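Local structure of tyrosine-protein phosphatase non-receptor type 18 (Homo sapiens, 2OC3) at residues G110-W120 with R142-A150; I96-Y105 with C244-L252. The protein removes phosphate from phosphotyrosine in proteins, among them autophosphorylated tyrosine kinases, the chain here being its catalytic phosphatase domain. All blocks are in the same frame, centred on the assembly; numbering follows the deposited sequence. Where two conformers were deposited one is given.

Interaction 1. Residues G110-W120 with R142-A150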
loop_
_atom_site.group_PDB
_atom_site.type_symbol
_atom_site.label_atom_id
_atom_site.label_comp_id
_atom_site.label_asym_id
_atom_site.label_seq_id
_atom_site.Cartn_x
_atom_site.Cartn_y
_atom_site.Cartn_z
ATOM N N GLY A 110 -2.845 -8.064 2.916
ATOM C CA GLY A 110 -1.854 -8.970 3.498
ATOM C C GLY A 110 -2.195 -10.378 3.025
ATOM O O GLY A 110 -3.329 -10.839 3.190
ATOM N N PRO A 111 -1.216 -11.078 2.407
ATOM C CA PRO A 111 -1.549 -12.370 1.827
ATOM C C PRO A 111 -2.017 -13.424 2.836
ATOM O O PRO A 111 -1.628 -13.392 4.025
ATOM C CB PRO A 111 -0.261 -12.775 1.129
ATOM C CG PRO A 111 0.782 -12.013 1.784
ATOM C CD PRO A 111 0.183 -10.707 2.158
ATOM N N LEU A 112 -2.863 -14.331 2.337
ATOM C CA LEU A 112 -3.347 -15.480 3.092
ATOM C C LEU A 112 -2.438 -16.669 2.825
ATOM O O LEU A 112 -1.645 -16.648 1.878
ATOM C CB LEU A 112 -4.762 -15.807 2.579
ATOM C CG LEU A 112 -5.808 -14.724 2.817
ATOM C CD1 LEU A 112 -6.973 -14.896 1.839
ATOM C CD2 LEU A 112 -6.350 -14.786 4.210
ATOM N N PRO A 113 -2.577 -17.759 3.603
ATOM C CA PRO A 113 -1.713 -18.899 3.310
ATOM C C PRO A 113 -1.764 -19.366 1.842
ATOM O O PRO A 113 -0.721 -19.614 1.209
ATOM C CB PRO A 113 -2.220 -19.986 4.293
ATOM C CG PRO A 113 -2.807 -19.232 5.386
ATOM C CD PRO A 113 -3.451 -18.009 4.758
ATOM N N HIS A 114 -2.975 -19.375 1.300
ATOM C CA HIS A 114 -3.190 -19.788 -0.075
ATOM C C HIS A 114 -3.068 -18.677 -1.118
ATOM O O HIS A 114 -3.292 -18.950 -2.311
ATOM C CB HIS A 114 -4.546 -20.466 -0.230
ATOM C CG HIS A 114 -5.681 -19.686 0.335
ATOM N ND1 HIS A 114 -5.877 -19.534 1.694
ATOM C CD2 HIS A 114 -6.673 -18.989 -0.270
ATOM C CE1 HIS A 114 -6.951 -18.790 1.896
ATOM N NE2 HIS A 114 -7.448 -18.446 0.721
ATOM N N THR A 115 -2.721 -17.445 -0.711
ATOM C CA THR A 115 -2.376 -16.417 -1.706
ATOM C C THR A 115 -0.911 -15.927 -1.622
ATOM O O THR A 115 -0.528 -15.008 -2.338
ATOM C CB THR A 115 -3.320 -15.235 -1.722
ATOM O OG1 THR A 115 -3.115 -14.434 -0.552
ATOM C CG2 THR A 115 -4.782 -15.680 -1.831
ATOM N N LEU A 116 -0.084 -16.575 -0.802
ATOM C CA LEU A 116 1.353 -16.250 -0.716
ATOM C C LEU A 116 2.024 -16.304 -2.078
ATOM O O LEU A 116 2.798 -15.440 -2.464
ATOM C CB LEU A 116 2.085 -17.205 0.225
ATOM C CG LEU A 116 1.887 -17.015 1.722
ATOM C CD1 LEU A 116 2.753 -18.055 2.465
ATOM C CD2 LEU A 116 2.294 -15.616 2.194
ATOM N N LEU A 117 1.731 -17.360 -2.822
ATOM C CA LEU A 117 2.316 -17.527 -4.143
ATOM C C LEU A 117 1.873 -16.360 -5.047
ATOM O O LEU A 117 2.676 -15.809 -5.847
ATOM C CB LEU A 117 1.947 -18.909 -4.755
ATOM C CG LEU A 117 2.337 -19.121 -6.209
ATOM C CD1 LEU A 117 3.835 -18.939 -6.386
ATOM C CD2 LEU A 117 1.923 -20.527 -6.639
ATOM N N ASP A 118 0.590 -15.986 -4.968
ATOM C CA ASP A 118 0.099 -14.879 -5.788
ATOM C C ASP A 118 0.756 -13.536 -5.452
ATOM O O ASP A 118 1.051 -12.713 -6.320
ATOM C CB ASP A 118 -1.408 -14.794 -5.704
ATOM C CG ASP A 118 -2.107 -16.032 -6.267
ATOM O OD1 ASP A 118 -1.523 -16.697 -7.165
ATOM O OD2 ASP A 118 -3.245 -16.300 -5.798
ATOM N N PHE A 119 0.976 -13.304 -4.161
ATOM C CA PHE A 119 1.703 -12.130 -3.714
ATOM C C PHE A 119 3.095 -12.051 -4.352
ATOM O O PHE A 119 3.492 -11.017 -4.872
ATOM C CB PHE A 119 1.800 -12.129 -2.184
ATOM C CG PHE A 119 2.525 -10.978 -1.629
ATOM C CD1 PHE A 119 1.844 -9.801 -1.344
ATOM C CD2 PHE A 119 3.865 -11.067 -1.315
ATOM C CE1 PHE A 119 2.514 -8.719 -0.767
ATOM C CE2 PHE A 119 4.537 -9.992 -0.779
ATOM C CZ PHE A 119 3.861 -8.814 -0.521
ATOM N N TRP A 120 3.817 -13.169 -4.352
ATOM C CA TRP A 120 5.158 -13.158 -5.005
ATOM C C TRP A 120 5.074 -13.059 -6.523
ATOM O O TRP A 120 5.897 -12.414 -7.140
ATOM C CB TRP A 120 6.020 -14.326 -4.530
ATOM C CG TRP A 120 6.523 -14.099 -3.130
ATOM C CD1 TRP A 120 6.169 -14.780 -2.002
ATOM C CD2 TRP A 120 7.434 -13.076 -2.717
ATOM N NE1 TRP A 120 6.797 -14.230 -0.917
ATOM C CE2 TRP A 120 7.600 -13.209 -1.316
ATOM C CE3 TRP A 120 8.143 -12.082 -3.378
ATOM C CZ2 TRP A 120 8.443 -12.357 -0.576
ATOM C CZ3 TRP A 120 9.001 -11.261 -2.636
ATOM C CH2 TRP A 120 9.110 -11.404 -1.252
ATOM N N ARG A 142 -5.758 -11.348 16.646
ATOM C CA ARG A 142 -6.352 -11.703 15.358
ATOM C C ARG A 142 -5.276 -11.783 14.285
ATOM O O ARG A 142 -4.396 -10.929 14.240
ATOM C CB ARG A 142 -7.394 -10.677 14.985
ATOM C CG ARG A 142 -8.549 -10.558 16.029
ATOM C CD ARG A 142 -9.696 -9.793 15.419
ATOM N NE ARG A 142 -10.863 -9.606 16.288
ATOM C CZ ARG A 142 -11.042 -8.572 17.112
ATOM N NH1 ARG A 142 -10.126 -7.606 17.230
ATOM N NH2 ARG A 142 -12.159 -8.505 17.829
ATOM N N LYS A 143 -5.307 -12.825 13.468
ATOM C CA LYS A 143 -4.402 -12.933 12.319
ATOM C C LYS A 143 -4.757 -11.877 11.273
ATOM O O LYS A 143 -5.927 -11.716 10.855
ATOM C CB LYS A 143 -4.462 -14.319 11.669
ATOM C CG LYS A 143 -3.294 -14.647 10.727
ATOM C CD LYS A 143 -2.008 -14.884 11.500
ATOM C CE LYS A 143 -0.780 -15.047 10.639
ATOM N NZ LYS A 143 -0.449 -16.484 10.407
ATOM N N ARG A 144 -3.742 -11.118 10.877
ATOM C CA ARG A 144 -3.916 -10.006 9.953
ATOM C C ARG A 144 -3.085 -10.145 8.665
ATOM O O ARG A 144 -3.431 -9.529 7.639
ATOM C CB ARG A 144 -3.562 -8.694 10.668
ATOM C CG ARG A 144 -4.553 -8.324 11.755
ATOM C CD ARG A 144 -5.945 -8.002 11.197
ATOM N NE ARG A 144 -6.833 -7.533 12.274
ATOM C CZ ARG A 144 -8.159 -7.673 12.279
ATOM N NH1 ARG A 144 -8.813 -8.300 11.305
ATOM N NH2 ARG A 144 -8.831 -7.204 13.313
ATOM N N CYS A 145 -2.023 -10.937 8.690
ATOM C CA CYS A 145 -1.200 -11.157 7.517
ATOM C C CYS A 145 -0.359 -12.384 7.710
ATOM O O CYS A 145 0.265 -12.508 8.782
ATOM C CB CYS A 145 -0.284 -9.945 7.311
ATOM S SG CYS A 145 0.698 -9.942 5.776
ATOM N N GLU A 146 -0.254 -13.227 6.676
ATOM C CA GLU A 146 0.728 -14.300 6.722
ATOM C C GLU A 146 2.152 -13.804 6.527
ATOM O O GLU A 146 2.397 -12.877 5.734
ATOM C CB GLU A 146 0.395 -15.370 5.696
ATOM C CG GLU A 146 -0.898 -16.057 5.983
ATOM C CD GLU A 146 -0.900 -16.784 7.327
ATOM O OE1 GLU A 146 0.021 -17.607 7.539
ATOM O OE2 GLU A 146 -1.751 -16.479 8.168
ATOM N N ARG A 147 3.105 -14.443 7.191
ATOM C CA ARG A 147 4.512 -14.152 6.970
ATOM C C ARG A 147 4.870 -14.651 5.576
ATOM O O ARG A 147 4.729 -15.849 5.255
ATOM C CB ARG A 147 5.390 -14.837 8.013
ATOM C CG ARG A 147 6.847 -14.698 7.676
ATOM C CD ARG A 147 7.726 -15.030 8.846
ATOM N NE ARG A 147 7.616 -16.425 9.263
ATOM C CZ ARG A 147 8.262 -17.441 8.687
ATOM N NH1 ARG A 147 9.031 -17.263 7.610
ATOM N NH2 ARG A 147 8.115 -18.683 9.171
ATOM N N TYR A 148 5.364 -13.736 4.749
ATOM C CA TYR A 148 5.830 -14.046 3.405
ATOM C C TYR A 148 7.311 -13.861 3.218
ATOM O O TYR A 148 7.828 -14.109 2.120
ATOM C CB TYR A 148 5.060 -13.206 2.414
ATOM C CG TYR A 148 5.129 -11.708 2.681
ATOM C CD1 TYR A 148 6.223 -10.939 2.238
ATOM C CD2 TYR A 148 4.070 -11.038 3.306
ATOM C CE1 TYR A 148 6.305 -9.594 2.445
ATOM C CE2 TYR A 148 4.160 -9.644 3.547
ATOM C CZ TYR A 148 5.266 -8.930 3.082
ATOM O OH TYR A 148 5.335 -7.578 3.238
ATOM N N TRP A 149 7.989 -13.393 4.256
ATOM C CA TRP A 149 9.445 -13.187 4.281
ATOM C C TRP A 149 10.094 -14.344 5.042
ATOM O O TRP A 149 9.445 -15.048 5.825
ATOM C CB TRP A 149 9.774 -11.842 4.918
ATOM C CG TRP A 149 9.297 -11.702 6.322
ATOM C CD1 TRP A 149 9.987 -12.010 7.438
ATOM C CD2 TRP A 149 7.991 -11.241 6.769
ATOM N NE1 TRP A 149 9.220 -11.799 8.552
ATOM C CE2 TRP A 149 7.988 -11.330 8.170
ATOM C CE3 TRP A 149 6.832 -10.771 6.127
ATOM C CZ2 TRP A 149 6.921 -10.942 8.934
ATOM C CZ3 TRP A 149 5.741 -10.416 6.906
ATOM C CH2 TRP A 149 5.781 -10.529 8.293
ATOM N N ALA A 150 11.390 -14.523 4.787
ATOM C CA ALA A 150 12.176 -15.596 5.378
ATOM C C ALA A 150 12.715 -15.130 6.704
ATOM O O ALA A 150 12.778 -13.932 6.997
ATOM C CB ALA A 150 13.313 -15.985 4.454
#
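Tyr148 packs against Pro111, Leu116, Phe119 and Trp120 in an aromatic and aliphatic contact of the protein tyrosine phosphatase fold, where the loop leading into helix 116-125 meets the chain that follows strand 142-143. Phe119 CE2 sits over one face of the Tyr148 ring, toward its rim: the centroids are 4.4 Å apart and the planes are inclined by 40°, neither a stack nor an edge-to-face pair. Trp149 CE3 covers the opposite face. The torsion of Tyr148 (chi1 55°) sets CG between the backbone N and the carbonyl carbon, which turns the ring in between these two aromatic neighbours. Leu116 CD2 meets Tyr148 CB at 3.7 Å. The phenol OH is hydrogen-bonded to His232 and Gln193, so the buried hydroxyl is satisfied. On the loop side, Glu146 N donates to Pro111 O at 3.0 Å. The Glu146 chain bends at chi2, laying CG 3.4 Å from Pro113 CD, while its OE2 forms a salt bridge with Lys143 NZ. Arg144 O accepts from Ser234 OG of the phosphate-binding loop. At the far end, Trp120 NE1 gives a weak hydrogen bond to Tyr148 O, 3.2 Å away at the indole edge.

Interaction 2. Residues I96-Y105 with C244-L252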
loop_
_atom_site.group_PDB
_atom_site.type_symbol
_atom_site.label_atom_id
_atom_site.label_comp_id
_atom_site.label_asym_id
_atom_site.label_seq_id
_atom_site.Cartn_x
_atom_site.Cartn_y
_atom_site.Cartn_z
ATOM N N ILE A 96 -2.549 2.184 -8.200
ATOM C CA ILE A 96 -2.800 3.580 -7.882
ATOM C C ILE A 96 -1.790 4.425 -8.685
ATOM O O ILE A 96 -0.598 4.120 -8.716
ATOM C CB ILE A 96 -2.721 3.890 -6.390
ATOM C CG1 ILE A 96 -3.746 3.031 -5.607
ATOM C CG2 ILE A 96 -2.968 5.395 -6.152
ATOM C CD1 ILE A 96 -3.716 3.254 -4.043
ATOM N N ARG A 97 -2.317 5.440 -9.383
ATOM C CA ARG A 97 -1.496 6.356 -10.171
ATOM C C ARG A 97 -0.686 7.305 -9.286
ATOM O O ARG A 97 -1.157 7.747 -8.244
ATOM C CB ARG A 97 -2.404 7.210 -11.041
ATOM C CG ARG A 97 -3.091 6.451 -12.129
ATOM C CD ARG A 97 -3.925 7.364 -13.004
ATOM N NE ARG A 97 -5.174 7.729 -12.346
ATOM C CZ ARG A 97 -6.297 7.007 -12.359
ATOM N NH1 ARG A 97 -6.363 5.843 -12.995
ATOM N NH2 ARG A 97 -7.363 7.452 -11.718
ATOM N N GLY A 98 0.534 7.598 -9.723
ATOM C CA GLY A 98 1.401 8.532 -9.033
ATOM C C GLY A 98 1.408 9.905 -9.668
ATOM O O GLY A 98 0.587 10.242 -10.544
ATOM N N VAL A 99 2.354 10.706 -9.205
ATOM C CA VAL A 99 2.359 12.137 -9.564
ATOM C C VAL A 99 2.607 12.338 -11.057
ATOM O O VAL A 99 2.215 13.367 -11.591
ATOM C CB VAL A 99 3.386 12.932 -8.741
ATOM C CG1 VAL A 99 3.012 12.854 -7.262
ATOM C CG2 VAL A 99 4.772 12.465 -9.012
ATOM N N ASP A 100 3.223 11.376 -11.728
ATOM C CA ASP A 100 3.476 11.510 -13.191
ATOM C C ASP A 100 2.391 10.810 -14.034
ATOM O O ASP A 100 2.507 10.741 -15.260
ATOM C CB ASP A 100 4.902 11.053 -13.577
ATOM C CG ASP A 100 5.121 9.552 -13.420
ATOM O OD1 ASP A 100 4.218 8.853 -12.898
ATOM O OD2 ASP A 100 6.203 9.067 -13.826
ATOM N N GLY A 101 1.334 10.325 -13.380
ATOM C CA GLY A 101 0.238 9.618 -14.051
ATOM C C GLY A 101 0.520 8.145 -14.326
ATOM O O GLY A 101 -0.349 7.448 -14.832
ATOM N N SER A 102 1.722 7.677 -14.001
ATOM C CA SER A 102 2.144 6.288 -14.177
ATOM C C SER A 102 1.565 5.441 -13.044
ATOM O O SER A 102 1.057 5.995 -12.060
ATOM C CB SER A 102 3.670 6.178 -14.112
ATOM O OG SER A 102 4.135 6.433 -12.790
ATOM N N LEU A 103 1.630 4.126 -13.199
ATOM C CA LEU A 103 1.179 3.207 -12.142
ATOM C C LEU A 103 2.255 3.062 -11.054
ATOM O O LEU A 103 3.108 2.180 -11.119
ATOM C CB LEU A 103 0.830 1.866 -12.756
ATOM C CG LEU A 103 -0.223 1.906 -13.866
ATOM C CD1 LEU A 103 -0.384 0.508 -14.479
ATOM C CD2 LEU A 103 -1.529 2.452 -13.338
ATOM N N ALA A 104 2.183 3.939 -10.072
ATOM C CA ALA A 104 3.249 4.171 -9.129
ATOM C C ALA A 104 3.147 3.319 -7.868
ATOM O O ALA A 104 4.169 3.094 -7.191
ATOM C CB ALA A 104 3.306 5.648 -8.759
ATOM N N TYR A 105 1.948 2.844 -7.552
ATOM C CA TYR A 105 1.719 1.990 -6.385
ATOM C C TYR A 105 0.893 0.808 -6.762
ATOM O O TYR A 105 -0.038 0.883 -7.573
ATOM C CB TYR A 105 0.970 2.749 -5.295
ATOM C CG TYR A 105 1.517 4.131 -5.041
ATOM C CD1 TYR A 105 2.636 4.314 -4.248
ATOM C CD2 TYR A 105 0.956 5.242 -5.661
ATOM C CE1 TYR A 105 3.178 5.573 -4.074
ATOM C CE2 TYR A 105 1.476 6.520 -5.479
ATOM C CZ TYR A 105 2.604 6.688 -4.701
ATOM O OH TYR A 105 3.123 7.986 -4.581
ATOM N N CYS A 244 0.378 5.599 0.788
ATOM C CA CYS A 244 0.435 6.002 -0.626
ATOM C C CYS A 244 0.233 7.497 -0.751
ATOM O O CYS A 244 0.903 8.169 -1.575
ATOM C CB CYS A 244 -0.595 5.276 -1.480
ATOM S SG CYS A 244 -0.259 3.474 -1.633
ATOM N N THR A 245 -0.656 8.059 0.053
ATOM C CA THR A 245 -0.928 9.491 -0.043
ATOM C C THR A 245 0.273 10.300 0.463
ATOM O O THR A 245 0.635 11.327 -0.139
ATOM C CB THR A 245 -2.192 9.890 0.744
ATOM O OG1 THR A 245 -3.313 9.157 0.233
ATOM C CG2 THR A 245 -2.453 11.390 0.606
ATOM N N VAL A 246 0.901 9.858 1.552
ATOM C CA VAL A 246 2.054 10.569 2.077
ATOM C C VAL A 246 3.168 10.577 1.020
ATOM O O VAL A 246 3.819 11.604 0.752
ATOM C CB VAL A 246 2.538 9.918 3.394
ATOM C CG1 VAL A 246 3.948 10.453 3.812
ATOM C CG2 VAL A 246 1.510 10.100 4.491
ATOM N N ASP A 247 3.389 9.439 0.384
ATOM C CA ASP A 247 4.428 9.373 -0.629
ATOM C C ASP A 247 4.074 10.227 -1.821
ATOM O O ASP A 247 4.960 10.896 -2.368
ATOM C CB ASP A 247 4.659 7.955 -1.140
ATOM C CG ASP A 247 5.735 7.912 -2.194
ATOM O OD1 ASP A 247 6.921 7.962 -1.800
ATOM O OD2 ASP A 247 5.413 7.825 -3.383
ATOM N N TYR A 248 2.827 10.164 -2.295
ATOM C CA TYR A 248 2.380 11.006 -3.419
ATOM C C TYR A 248 2.656 12.499 -3.129
ATOM O O TYR A 248 3.238 13.233 -3.966
ATOM C CB TYR A 248 0.899 10.739 -3.667
ATOM C CG TYR A 248 0.289 11.437 -4.869
ATOM C CD1 TYR A 248 0.042 10.731 -6.042
ATOM C CD2 TYR A 248 -0.143 12.757 -4.781
ATOM C CE1 TYR A 248 -0.561 11.351 -7.139
ATOM C CE2 TYR A 248 -0.741 13.379 -5.873
ATOM C CZ TYR A 248 -0.928 12.665 -7.036
ATOM O OH TYR A 248 -1.546 13.241 -8.140
ATOM N N VAL A 249 2.220 12.963 -1.961
ATOM C CA VAL A 249 2.401 14.371 -1.588
ATOM C C VAL A 249 3.887 14.700 -1.445
ATOM O O VAL A 249 4.346 15.784 -1.865
ATOM C CB VAL A 249 1.578 14.750 -0.362
ATOM C CG1 VAL A 249 1.835 16.231 0.029
ATOM C CG2 VAL A 249 0.099 14.496 -0.634
ATOM N N ARG A 250 4.670 13.782 -0.905
ATOM C CA ARG A 250 6.100 14.025 -0.770
ATOM C C ARG A 250 6.759 14.107 -2.133
ATOM O O ARG A 250 7.679 14.904 -2.310
ATOM C CB ARG A 250 6.739 12.921 0.058
ATOM C CG ARG A 250 8.207 13.146 0.374
ATOM C CD ARG A 250 8.690 12.207 1.451
ATOM N NE ARG A 250 10.135 12.376 1.651
ATOM C CZ ARG A 250 11.059 11.766 0.921
ATOM N NH1 ARG A 250 10.776 10.902 -0.029
ATOM N NH2 ARG A 250 12.351 12.005 1.179
ATOM N N GLN A 251 6.338 13.309 -3.097
ATOM C CA GLN A 251 6.895 13.392 -4.435
ATOM C C GLN A 251 6.555 14.742 -5.062
ATOM O O GLN A 251 7.430 15.347 -5.715
ATOM C CB GLN A 251 6.414 12.255 -5.296
ATOM C CG GLN A 251 6.975 10.903 -4.836
ATOM C CD GLN A 251 8.503 10.870 -4.821
ATOM O OE1 GLN A 251 9.170 11.145 -3.807
ATOM N NE2 GLN A 251 9.055 10.517 -5.964
ATOM N N LEU A 252 5.341 15.237 -4.871
ATOM C CA LEU A 252 5.000 16.595 -5.356
ATOM C C LEU A 252 5.926 17.623 -4.727
ATOM O O LEU A 252 6.442 18.526 -5.394
ATOM C CB LEU A 252 3.554 16.976 -5.036
ATOM C CG LEU A 252 2.448 16.232 -5.785
ATOM C CD1 LEU A 252 1.070 16.732 -5.276
ATOM C CD2 LEU A 252 2.615 16.353 -7.308
HETATM O O HOH W 1 -2.006 11.393 -10.571
HETATM O O HOH W 2 0.216 14.810 -10.160
#
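Tyr105 and Cys244 face each other where strand 103-105 passes helix 244-252, the segment axes approaching to 10.1 Å with their N-to-C directions 123° apart. Strands 93-97 and 103-108 form an antiparallel hairpin at one border of the central sheet; Gly98 to Gly101 make a type I turn, and Ala104 and Tyr105 both face Ile96 in a classic beta bulge. An Asx turn, Ser102 N to Asp100 OD1, adds to the loop. The helix follows the phosphate-binding loop in the chain, so the contact joins the sheet border to the helix behind the active site.

The Tyr105 ring lies between Ala104 CB on one face and Cys244 CB over the centre of the other, while Cys244 SG sits obliquely, 4.4 Å from the ring centroid. Tyr105 OH donates to Asp247 OD2 at 2.6 Å, meeting the anti lone pair of that oxygen, with ring and carboxylate planes 84° apart. Asp247 CG is anti to its backbone N, which carries the carboxylate to the phenol edge; Arg219 makes a salt bridge to the same oxygen. A phenylalanine in place of Tyr105 would probably leave Asp247 OD2 without its phenol donor.

Farther along, Val99 CG1 stands over the Tyr248 ring, 3.7 Å from its centroid and only 4° off the normal, a CH-pi contact. The same methyl lies 3.5 Å from Leu252 CD2. Tyr248 OH reaches the turn through two waters, which donate to Gly98 O and Val99 O.

A short phenol bond and the Arg219 ion pair thus converge on one buried oxygen, which would probably favour a charged Asp247, whereas the outer Tyr248 hydroxyl relies on water to reach the turn.

Both contacts are partly buried and belong to one phosphatase domain, yet they lie on opposite sides of the chain's centre, their own centres about 25 Å apart and their nearest atoms about 11 Å. In sequence, interaction 1 is nested inside the loop closed by interaction 2, and strand 103-108 leads on to helix 116-125. They share no secondary-structure element: interaction 2 sets the hairpin at the sheet border against helix 238-254, while interaction 1 joins a helix start to irregular chain. Each has a buried tyrosine, but Tyr148 is packed by aromatic rings, whereas Tyr105 bonds to a carboxylate across its contact. Solvent-facing parts differ too: a proline-glutamate contact in one, a water-bridged turn in the other.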